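Nematode fatty acid retinoid binding protein (Necator americanus, PDB 4XCP) probably binds fatty acids and retinol as a secreted lipid-binding protein, and holds palmitic acid in this crystal structure. Local coordinates at residues E119-K122 and D123-K126. Residues are numbered along the deposited sequence; the frame is centred on the assembly and turned at random.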
# COMPACT_ATOMS: atom_id res chain seq x y z
N GLU A 119 -13.40 3.50 9.11
CA GLU A 119 -12.10 3.82 8.53
C GLU A 119 -11.08 3.89 9.66
O GLU A 119 -11.46 4.19 10.80
CB GLU A 119 -12.15 5.20 7.84
CG GLU A 119 -12.97 5.22 6.56
CD GLU A 119 -13.00 6.56 5.86
OE1 GLU A 119 -12.98 7.60 6.55
OE2 GLU A 119 -13.06 6.57 4.61
N PRO A 120 -9.77 3.63 9.40
CA PRO A 120 -8.80 3.73 10.50
C PRO A 120 -8.70 5.13 11.09
O PRO A 120 -8.85 6.11 10.36
CB PRO A 120 -7.46 3.33 9.85
CG PRO A 120 -7.80 2.76 8.52
CD PRO A 120 -9.13 3.30 8.12
N THR A 121 -8.44 5.23 12.40
CA THR A 121 -8.21 6.51 13.07
C THR A 121 -6.76 6.90 12.76
O THR A 121 -6.00 6.06 12.25
CB THR A 121 -8.42 6.40 14.60
OG1 THR A 121 -7.52 5.42 15.12
CG2 THR A 121 -9.86 6.06 15.00
N LYS A 122 -6.36 8.15 13.08
CA LYS A 122 -4.98 8.59 12.88
C LYS A 122 -4.02 7.76 13.76
O LYS A 122 -2.94 7.42 13.30
CB LYS A 122 -4.82 10.10 13.11
CG LYS A 122 -3.52 10.64 12.51
CD LYS A 122 -3.47 12.16 12.45
CE LYS A 122 -2.15 12.63 11.90
NZ LYS A 122 -2.13 14.10 11.72
N ASP A 123 -4.45 7.37 14.99
CA ASP A 123 -3.68 6.52 15.92
C ASP A 123 -3.49 5.09 15.37
O ASP A 123 -2.43 4.51 15.60
CB ASP A 123 -4.32 6.48 17.31
CG ASP A 123 -4.05 7.71 18.17
OD1 ASP A 123 -3.31 8.62 17.71
OD2 ASP A 123 -4.59 7.77 19.30
N ASP A 124 -4.48 4.56 14.62
CA ASP A 124 -4.41 3.25 13.95
C ASP A 124 -3.37 3.32 12.84
O ASP A 124 -2.61 2.37 12.65
CB ASP A 124 -5.76 2.88 13.32
CG ASP A 124 -6.86 2.51 14.28
OD1 ASP A 124 -6.55 2.06 15.41
OD2 ASP A 124 -8.05 2.65 13.90
N LEU A 125 -3.35 4.42 12.08
CA LEU A 125 -2.39 4.60 11.01
C LEU A 125 -0.99 4.74 11.57
O LEU A 125 -0.07 4.11 11.06
CB LEU A 125 -2.76 5.78 10.10
CG LEU A 125 -4.09 5.67 9.33
CD1 LEU A 125 -4.47 6.99 8.73
CD2 LEU A 125 -4.03 4.62 8.23
N LYS A 126 -0.84 5.51 12.68
CA LYS A 126 0.44 5.71 13.35
C LYS A 126 0.97 4.36 13.83
O LYS A 126 2.17 4.08 13.69
CB LYS A 126 0.28 6.66 14.55
CG LYS A 126 0.08 8.14 14.20
CD LYS A 126 0.09 8.98 15.47
CE LYS A 126 0.03 10.46 15.19
NZ LYS A 126 -1.35 11.00 15.33
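Thr121 and Asp124 exchange hydrogen bonds in a capping box, a textbook way of starting a helix, here helix 122-138. Asp124 N donates to Thr121 OG1 at 3.2 Å; with chi1 at 59° the threonine hydroxyl lies between its own backbone N and carbonyl carbon, facing the amide of Asp124. In return Thr121 N points almost straight (171°) at Asp124 OD2, 3.0 Å away, meeting the carboxylate from above its plane. OD2 also takes a salt bridge from Arg113, so this oxygen has two partners, the Thr121 amide and Arg113. The first helical turn follows as Leu125 N bonds to Thr121 O and Lys126 N to Lys122 O.

On the inner side the buried Pro120 and Leu125, the residue before the N-cap and the fourth after it, pair as in a hydrophobic staple, Pro120 CB lying 4.0 Å from Leu125 CD2. The Leu125 side chain is about 6 Å from a bound palmitic acid. Thr121, Lys122 and Asp123 form the solvent side. There the extended Lys122 chain passes obliquely over the bent end of Lys126, whose NZ lies 3.6 Å from Lys122 CG. Lys122 NZ and Lys126 NZ stand 4.8 Å apart, each with an acidic partner: Asp24 for Lys122, and at long range Asp123 OD1 for Lys126.

Pro120 packs on Arg113 and Tyr114 and Leu125 on Ile110, joining the cap to helix 94-115, while Phe166 of helix 162-167 touches Lys122, Leu125 and Lys126.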